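Local coordinates for protein glutathione S-transferase 2 (Onchocerca volvulus, PDB 1TU7) that conjugates glutathione to electrophilic, often halogenated, compounds as a homodimeric pi-class transferase, and appears central to the detoxification system of the parasitic nematode, at residues F178-R181 and M182-R185; K187-E190 and Y191-R195; S39-K42 and S43-F47. All coordinates share one frame; numbering follows the deposited sequence.

Interaction 1: F178-R181 and M182-R185; sequences FHQR and MKDR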
loop_
_atom_site.group_PDB
_atom_site.type_symbol
_atom_site.label_atom_id
_atom_site.label_comp_id
_atom_site.label_asym_id
_atom_site.label_seq_id
_atom_site.Cartn_x
_atom_site.Cartn_y
_atom_site.Cartn_z
ATOM N N PHE A 178 14.008 -14.915 -12.830
ATOM C CA PHE A 178 13.966 -13.489 -12.506
ATOM C C PHE A 178 14.796 -13.178 -11.246
ATOM O O PHE A 178 15.548 -12.210 -11.199
ATOM C CB PHE A 178 12.517 -13.010 -12.338
ATOM C CG PHE A 178 12.400 -11.638 -11.730
ATOM C CD1 PHE A 178 12.339 -11.463 -10.347
ATOM C CD2 PHE A 178 12.367 -10.521 -12.537
ATOM C CE1 PHE A 178 12.266 -10.194 -9.817
ATOM C CE2 PHE A 178 12.292 -9.269 -11.994
ATOM C CZ PHE A 178 12.234 -9.094 -10.628
ATOM N N HIS A 179 14.607 -13.974 -10.203
ATOM C CA HIS A 179 15.339 -13.768 -8.971
ATOM C C HIS A 179 16.843 -13.848 -9.236
ATOM O O HIS A 179 17.597 -13.011 -8.744
ATOM C CB HIS A 179 14.888 -14.769 -7.891
ATOM C CG HIS A 179 15.847 -14.894 -6.762
ATOM N ND1 HIS A 179 15.783 -14.128 -5.623
ATOM C CD2 HIS A 179 16.953 -15.664 -6.641
ATOM C CE1 HIS A 179 16.802 -14.435 -4.840
ATOM N NE2 HIS A 179 17.517 -15.375 -5.432
ATOM N N GLN A 180 17.269 -14.804 -10.041
ATOM C CA GLN A 180 18.698 -14.953 -10.308
ATOM C C GLN A 180 19.168 -13.810 -11.191
ATOM O O GLN A 180 20.277 -13.340 -11.027
ATOM C CB GLN A 180 19.020 -16.317 -10.968
ATOM C CG GLN A 180 20.544 -16.616 -10.990
ATOM C CD GLN A 180 21.158 -16.676 -9.588
ATOM O OE1 GLN A 180 20.689 -17.439 -8.754
ATOM N NE2 GLN A 180 22.217 -15.873 -9.329
ATOM N N ARG A 181 18.330 -13.373 -12.124
ATOM C CA ARG A 181 18.700 -12.272 -13.014
ATOM C C ARG A 181 18.960 -10.996 -12.230
ATOM O O ARG A 181 19.929 -10.276 -12.479
ATOM C CB ARG A 181 17.594 -12.058 -14.038
ATOM C CG ARG A 181 17.867 -10.942 -15.013
ATOM C CD ARG A 181 16.781 -10.755 -16.049
ATOM N NE ARG A 181 16.477 -11.983 -16.773
ATOM C CZ ARG A 181 17.252 -12.590 -17.682
ATOM N NH1 ARG A 181 16.806 -13.711 -18.246
ATOM N NH2 ARG A 181 18.448 -12.103 -18.044
ATOM N N MET A 182 18.094 -10.729 -11.250
ATOM C CA MET A 182 18.273 -9.562 -10.399
ATOM C C MET A 182 19.539 -9.651 -9.564
ATOM O O MET A 182 20.313 -8.684 -9.451
ATOM C CB MET A 182 17.054 -9.410 -9.496
ATOM C CG MET A 182 15.839 -8.926 -10.289
ATOM S SD MET A 182 15.928 -7.214 -10.905
ATOM C CE MET A 182 15.932 -6.312 -9.350
ATOM N N LYS A 183 19.770 -10.828 -9.003
ATOM C CA LYS A 183 20.916 -11.043 -8.129
ATOM C C LYS A 183 22.207 -10.923 -8.932
ATOM O O LYS A 183 23.247 -10.595 -8.388
ATOM C CB LYS A 183 20.836 -12.416 -7.459
ATOM C CG LYS A 183 21.708 -12.564 -6.219
ATOM C CD LYS A 183 21.403 -13.891 -5.540
ATOM C CE LYS A 183 22.493 -14.371 -4.588
ATOM N NZ LYS A 183 22.024 -15.623 -3.924
ATOM N N ASP A 184 22.128 -11.163 -10.237
ATOM C CA ASP A 184 23.310 -11.122 -11.099
ATOM C C ASP A 184 23.623 -9.718 -11.582
ATOM O O ASP A 184 24.697 -9.478 -12.167
ATOM C CB ASP A 184 23.115 -12.032 -12.308
ATOM C CG ASP A 184 23.297 -13.495 -11.993
ATOM O OD1 ASP A 184 22.924 -14.310 -12.869
ATOM O OD2 ASP A 184 23.784 -13.902 -10.927
ATOM N N ARG A 185 22.720 -8.758 -11.389
ATOM C CA ARG A 185 23.051 -7.384 -11.732
ATOM C C ARG A 185 24.265 -6.986 -10.909
ATOM O O ARG A 185 24.301 -7.269 -9.724
ATOM C CB ARG A 185 21.873 -6.470 -11.477
ATOM C CG ARG A 185 20.676 -6.822 -12.351
ATOM C CD ARG A 185 19.425 -6.072 -12.006
ATOM N NE ARG A 185 19.516 -4.638 -12.250
ATOM C CZ ARG A 185 19.246 -4.038 -13.398
ATOM N NH1 ARG A 185 18.881 -4.730 -14.450
ATOM N NH2 ARG A 185 19.305 -2.725 -13.465
HETATM O O HOH W 1 21.059 -17.591 -5.985
#

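Interaction 2: K187-E190 and Y191-R195; sequences KLKE and YCEKR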
loop_
_atom_site.group_PDB
_atom_site.type_symbol
_atom_site.label_atom_id
_atom_site.label_comp_id
_atom_site.label_asym_id
_atom_site.label_seq_id
_atom_site.Cartn_x
_atom_site.Cartn_y
_atom_site.Cartn_z
ATOM N N LYS A 187 25.804 -4.496 -9.322
ATOM C CA LYS A 187 25.781 -3.770 -8.070
ATOM C C LYS A 187 25.027 -4.612 -7.022
ATOM O O LYS A 187 25.381 -4.595 -5.848
ATOM C CB LYS A 187 25.158 -2.369 -8.239
ATOM C CG LYS A 187 26.042 -1.449 -9.090
ATOM C CD LYS A 187 25.300 -0.353 -9.844
ATOM C CE LYS A 187 26.176 0.288 -10.955
ATOM N NZ LYS A 187 25.944 -0.218 -12.365
ATOM N N LEU A 188 24.004 -5.335 -7.449
ATOM C CA LEU A 188 23.254 -6.188 -6.517
ATOM C C LEU A 188 24.011 -7.427 -6.142
ATOM O O LEU A 188 23.926 -7.870 -5.020
ATOM C CB LEU A 188 21.873 -6.550 -7.083
ATOM C CG LEU A 188 20.921 -5.381 -7.278
ATOM C CD1 LEU A 188 19.559 -5.841 -7.713
ATOM C CD2 LEU A 188 20.789 -4.536 -6.032
ATOM N N LYS A 189 24.800 -7.984 -7.053
ATOM C CA LYS A 189 25.573 -9.164 -6.734
ATOM C C LYS A 189 26.511 -8.840 -5.596
ATOM O O LYS A 189 26.615 -9.603 -4.635
ATOM C CB LYS A 189 26.370 -9.645 -7.964
ATOM C CG LYS A 189 27.200 -10.889 -7.711
ATOM C CD LYS A 189 27.882 -11.344 -8.993
ATOM C CE LYS A 189 28.704 -12.602 -8.774
ATOM N NZ LYS A 189 29.369 -12.991 -10.062
ATOM N N GLU A 190 27.232 -7.743 -5.710
ATOM C CA GLU A 190 28.189 -7.356 -4.674
ATOM C C GLU A 190 27.489 -7.064 -3.339
ATOM O O GLU A 190 27.897 -7.529 -2.262
ATOM C CB GLU A 190 28.937 -6.141 -5.184
ATOM C CG GLU A 190 29.827 -5.406 -4.208
ATOM C CD GLU A 190 30.474 -4.177 -4.853
ATOM O OE1 GLU A 190 29.761 -3.315 -5.467
ATOM O OE2 GLU A 190 31.708 -4.074 -4.765
ATOM N N TYR A 191 26.387 -6.340 -3.421
ATOM C CA TYR A 191 25.655 -5.939 -2.218
ATOM C C TYR A 191 25.112 -7.170 -1.507
ATOM O O TYR A 191 25.201 -7.282 -0.289
ATOM C CB TYR A 191 24.522 -5.015 -2.617
ATOM C CG TYR A 191 23.575 -4.676 -1.489
ATOM C CD1 TYR A 191 22.331 -5.250 -1.425
ATOM C CD2 TYR A 191 23.949 -3.797 -0.493
ATOM C CE1 TYR A 191 21.443 -4.931 -0.389
ATOM C CE2 TYR A 191 23.084 -3.476 0.556
ATOM C CZ TYR A 191 21.834 -4.033 0.594
ATOM O OH TYR A 191 21.005 -3.707 1.650
ATOM N N CYS A 192 24.553 -8.096 -2.267
ATOM C CA CYS A 192 23.937 -9.291 -1.696
ATOM C C CYS A 192 24.985 -10.199 -1.070
ATOM O O CYS A 192 24.717 -10.850 -0.054
ATOM C CB CYS A 192 23.112 -10.010 -2.764
ATOM S SG CYS A 192 21.598 -9.114 -3.231
ATOM N N GLU A 193 26.181 -10.256 -1.654
ATOM C CA GLU A 193 27.272 -11.033 -1.056
ATOM C C GLU A 193 27.608 -10.462 0.329
ATOM O O GLU A 193 27.768 -11.210 1.305
ATOM C CB GLU A 193 28.527 -11.017 -1.946
ATOM C CG GLU A 193 28.487 -11.941 -3.153
ATOM C CD GLU A 193 29.517 -11.639 -4.245
ATOM O OE1 GLU A 193 29.702 -12.520 -5.126
ATOM O OE2 GLU A 193 30.124 -10.535 -4.259
ATOM N N LYS A 194 27.717 -9.149 0.417
ATOM C CA LYS A 194 28.055 -8.517 1.678
ATOM C C LYS A 194 26.935 -8.641 2.690
ATOM O O LYS A 194 27.161 -8.831 3.878
ATOM C CB LYS A 194 28.442 -7.078 1.447
ATOM C CG LYS A 194 29.779 -6.964 0.723
ATOM C CD LYS A 194 30.060 -5.562 0.267
ATOM C CE LYS A 194 31.369 -5.536 -0.531
ATOM N NZ LYS A 194 32.546 -5.865 0.319
ATOM N N ARG A 195 25.692 -8.548 2.221
ATOM C CA ARG A 195 24.559 -8.715 3.100
ATOM C C ARG A 195 24.518 -10.118 3.671
ATOM O O ARG A 195 24.233 -10.309 4.868
ATOM C CB ARG A 195 23.302 -8.393 2.296
ATOM C CG ARG A 195 22.010 -8.373 3.071
ATOM C CD ARG A 195 20.857 -7.970 2.166
ATOM N NE ARG A 195 20.601 -8.958 1.140
ATOM C CZ ARG A 195 19.613 -8.902 0.261
ATOM N NH1 ARG A 195 18.759 -7.888 0.252
ATOM N NH2 ARG A 195 19.431 -9.904 -0.578
HETATM O O HOH W 2 30.799 -8.505 -2.566
#

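Interaction 3: S39-K42 and S43-F47; sequences SSIK and SQFQF. With GSH (glutathione), chain C.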
loop_
_atom_site.group_PDB
_atom_site.type_symbol
_atom_site.label_atom_id
_atom_site.label_comp_id
_atom_site.label_asym_id
_atom_site.label_seq_id
_atom_site.Cartn_x
_atom_site.Cartn_y
_atom_site.Cartn_z
ATOM N N SER A 39 12.390 5.115 20.221
ATOM C CA SER A 39 11.458 5.878 21.052
ATOM C C SER A 39 11.817 7.358 21.142
ATOM O O SER A 39 10.924 8.198 21.063
ATOM C CB SER A 39 11.366 5.295 22.467
ATOM O OG SER A 39 10.203 5.778 23.129
ATOM N N SER A 40 13.105 7.676 21.282
ATOM C CA SER A 40 13.529 9.067 21.465
ATOM C C SER A 40 13.326 9.942 20.231
ATOM O O SER A 40 13.259 11.165 20.341
ATOM C CB SER A 40 14.994 9.167 21.944
ATOM O OG SER A 40 15.925 8.603 21.040
ATOM N N ILE A 41 13.225 9.314 19.056
ATOM C CA ILE A 41 13.120 10.041 17.793
ATOM C C ILE A 41 11.773 9.839 17.094
ATOM O O ILE A 41 11.526 10.494 16.101
ATOM C CB ILE A 41 14.277 9.659 16.805
ATOM C CG1 ILE A 41 14.347 8.172 16.504
ATOM C CG2 ILE A 41 15.654 10.140 17.325
ATOM C CD1 ILE A 41 15.254 7.855 15.266
ATOM N N LYS A 42 10.925 8.960 17.626
ATOM C CA LYS A 42 9.687 8.518 16.957
ATOM C C LYS A 42 8.782 9.672 16.509
ATOM O O LYS A 42 8.190 9.631 15.435
ATOM C CB LYS A 42 8.935 7.563 17.878
ATOM C CG LYS A 42 7.626 7.066 17.385
ATOM C CD LYS A 42 6.868 6.344 18.504
ATOM C CE LYS A 42 5.529 5.786 17.991
ATOM N NZ LYS A 42 5.599 4.659 16.961
ATOM N N SER A 43 8.673 10.701 17.329
ATOM C CA SER A 43 7.793 11.828 17.023
ATOM C C SER A 43 8.256 12.659 15.825
ATOM O O SER A 43 7.478 13.432 15.270
ATOM C CB SER A 43 7.617 12.741 18.249
ATOM O OG SER A 43 8.797 13.435 18.518
ATOM N N GLN A 44 9.511 12.484 15.410
ATOM C CA GLN A 44 10.028 13.178 14.238
ATOM C C GLN A 44 9.462 12.667 12.913
ATOM O O GLN A 44 9.636 13.327 11.903
ATOM C CB GLN A 44 11.530 13.020 14.179
ATOM C CG GLN A 44 12.227 13.614 15.402
ATOM C CD GLN A 44 13.718 13.521 15.315
ATOM O OE1 GLN A 44 14.274 13.277 14.244
ATOM N NE2 GLN A 44 14.386 13.733 16.442
ATOM N N PHE A 45 8.817 11.512 12.938
ATOM C CA PHE A 45 8.287 10.843 11.737
ATOM C C PHE A 45 6.794 11.017 11.698
ATOM O O PHE A 45 6.146 10.900 12.718
ATOM C CB PHE A 45 8.733 9.389 11.744
ATOM C CG PHE A 45 10.218 9.289 11.817
ATOM C CD1 PHE A 45 10.844 9.078 13.030
ATOM C CD2 PHE A 45 10.999 9.573 10.713
ATOM C CE1 PHE A 45 12.235 9.075 13.130
ATOM C CE2 PHE A 45 12.379 9.556 10.792
ATOM C CZ PHE A 45 13.003 9.310 11.997
ATOM N N GLN A 46 6.265 11.287 10.511
ATOM C CA GLN A 46 4.883 11.713 10.358
ATOM C C GLN A 46 3.838 10.707 10.866
ATOM O O GLN A 46 2.776 11.111 11.319
ATOM C CB GLN A 46 4.618 12.093 8.898
ATOM C CG GLN A 46 5.385 13.330 8.431
ATOM C CD GLN A 46 6.675 13.044 7.650
ATOM O OE1 GLN A 46 6.982 13.724 6.635
ATOM N NE2 GLN A 46 7.438 12.091 8.122
ATOM N N PHE A 47 4.120 9.407 10.790
ATOM C CA PHE A 47 3.281 8.383 11.394
ATOM C C PHE A 47 3.949 7.631 12.542
ATOM O O PHE A 47 3.488 6.585 12.936
ATOM C CB PHE A 47 2.741 7.417 10.324
ATOM C CG PHE A 47 1.935 8.112 9.281
ATOM C CD1 PHE A 47 2.424 8.350 7.999
ATOM C CD2 PHE A 47 0.686 8.591 9.615
ATOM C CE1 PHE A 47 1.642 9.031 7.086
ATOM C CE2 PHE A 47 -0.087 9.209 8.762
ATOM C CZ PHE A 47 0.409 9.501 7.490
HETATM N N1 GSH C . 2.870 1.354 5.825
HETATM C CA1 GSH C . 4.137 1.519 6.426
HETATM C C1 GSH C . 5.233 1.645 5.454
HETATM O O11 GSH C . 5.093 0.850 4.377
HETATM O O12 GSH C . 6.325 2.319 5.508
HETATM C CB1 GSH C . 4.527 0.735 7.605
HETATM C CG1 GSH C . 5.653 1.249 8.463
HETATM C CD1 GSH C . 5.894 0.331 9.651
HETATM O OE1 GSH C . 4.987 -0.638 9.921
HETATM N N2 GSH C . 6.985 0.504 10.348
HETATM C CA2 GSH C . 7.373 -0.350 11.472
HETATM C C2 GSH C . 7.868 0.513 12.566
HETATM O O2 GSH C . 8.436 1.740 12.292
HETATM C CB2 GSH C . 8.515 -1.282 11.078
HETATM S SG2 GSH C . 7.941 -2.612 10.000
HETATM N N3 GSH C . 7.751 0.105 13.818
HETATM C CA3 GSH C . 8.259 0.960 14.856
HETATM C C3 GSH C . 7.166 1.391 15.779
HETATM O O31 GSH C . 5.903 1.524 15.430
HETATM O O32 GSH C . 7.550 1.669 17.098
HETATM O O HOH W 3 9.870 10.791 20.145
HETATM O O HOH W 4 11.647 12.965 19.201
#

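Interaction 1: F178-R181 and M182-R185
A Met-aromatic contact between residues one helical turn apart joins Phe178 and Met182 on helix 173-183. The two side chains run alongside each other in the same direction, and Met182 CG sits over one face of the ring, shifted toward its rim, 3.9 Å from the Phe178 ring centroid. That CG lies 22° off the ring normal, a CH-pi geometry. Met182 SD is reached obliquely, 4.8 Å from the same Phe178 centroid, so the methylene makes the closer approach. Two sound backbone bonds run beneath: Met182 N donates to Phe178 O at 2.9 Å, and Lys183 N to His179 O at 3.1 Å. Asp184 N is held only weakly, by Gln180 O and Arg181 O. This is the penultimate helix of the all-helical GST C-terminal domain, and Phe178 turns inward onto Asp151 and Leu154 of helix 149-164. The outward side of the helix is polar. Gln180 NE2 gives a bond of 3.0 Å to Asp184 OD2, with the acceptor lying in the amide plane but the donor rising 45° out of the carboxylate plane. The Gln180 chain turns at chi2 (61°), bringing its amide alongside Asp184. A water 2.8 Å from Gln180 OE1 bridges it to Lys183 NZ, linking three side chains in all. Arg185, at the N-cap position of helix 186-197, pairs its guanidinium with Asp23.

Interaction 2: K187-E190 and Y191-R195
Lys187 and Tyr191 meet through the backbone, Tyr191 N donating to Lys187 O at 3.2 Å. The lysine's own chain leads away, toward Asp25, while Tyr191 CB lies close to Lys187 O. Next, Leu188 O takes the bond from Cys192 N, the shortest of the four backbone bonds between the segments at 2.8 Å. Cys192 SG stands beside its own backbone N (chi1 -71°), a torsion that swings the sulfur back over the preceding turn and brings SG to 3.2 Å from Leu188 O. The Leu188 side chain starts away from the 191-195 turn, yet both it and Cys192 rest on Phe155 of helix 149-164. At Lys189, O receives Glu193 N at 3.1 Å. The two side chains then pass at a slant, and the closest touch is Lys189 CE to Glu193 OE1 at 3.8 Å. With Lys189 NZ and Glu193 OE1 5.0 Å apart, this is no salt bridge; any attraction acts at a distance across an exposed surface. Glu190 runs alongside Lys194, Glu190 CG meeting Lys194 CE at 4.0 Å, again without contact between the charged atoms. Glu190 O is gripped twice, by Lys194 N and by a water that also donates to Glu193 OE2 at 2.7 Å. The faces differ: Lys189, Glu190, Glu193 and Lys194 are exposed, while Leu188, Tyr191, Cys192 and the buried Arg195 face the protein. Leu188 and Tyr191 pack on helix 15-23, where Tyr191 OH bonds Glu15, which also forms a salt bridge with Arg195. Such an amphipathic C-terminal helix, laid against the first helix of the thioredoxin-like domain, belongs to the interdomain packing of the cytosolic GST fold.

Interaction 3: S39-K42 and S43-F47
Ile41 is joined to both Gln44 and Phe45, in the loop between strands 29-33 and 52-55. Two backbone hydrogen bonds set the course: Gln44 N to Ile41 O at 2.9 Å, and Phe45 N to Lys42 O at 3.2 Å. Both span three residues, and the donors rise 39° and 50° out of the respective carbonyl planes, in keeping with two overlapping type I turns. Water adds further links. One molecule donates to Ser39 O at 2.9 Å and accepts from Ser43 N, whose proton is thereby used; a second donates to Ser40 O at 2.7 Å and lies 3.0 Å from Ser43 OG. The apolar part is small. The Ile41 and Phe45 side chains slant past each other, Ile41 CD1 meeting the rim of the ring at Phe45 CE1, 3.9 Å away, while Lys42 O sits at the ring edge, near its plane. The ring continues inward onto Leu50, Cys52 and Tyr54. Ionic chemistry falls to Lys42, part of the glutathione pocket. Its chain is extended as far as CE and bends only at chi4 (67°), which sets Lys42 NZ 3.5 Å from GSH O31 and at nearly the same distance, 3.6 Å, from GSH O32. NZ also donates a hydrogen bond to Gly48 O. Further on, Phe47 meets Phe128 of the second subunit edge-to-face, consistent with the lock-and-key dimer contact of pi-class enzymes. Since Lys42 NZ stands almost equally far from both oxygens of the glycyl carboxylate, it probably attracts that end of glutathione electrostatically, while the bond to Gly48 holds the ammonium group in place.

Interactions 1 and 2 lie in the helical domain on successive helices, 173-183 and 186-197, their centres 11 Å apart. They touch where Met182 O meets Leu188 CD1, and both rest on helix 149-164. Each is partly buried, with a mostly buried inner face and a polar outer one; only interaction 1 has a direct side-chain hydrogen bond between its two segments, whereas the paired charges in interaction 2 stay apart. Interaction 3 differs: a surface contact in the thioredoxin-like domain, its centre about 36 Å from that of interaction 1 and 31 Å from that of interaction 2. Turns and bridging waters replace the i-to-i+4 ladder there, and it alone reaches glutathione and the second subunit.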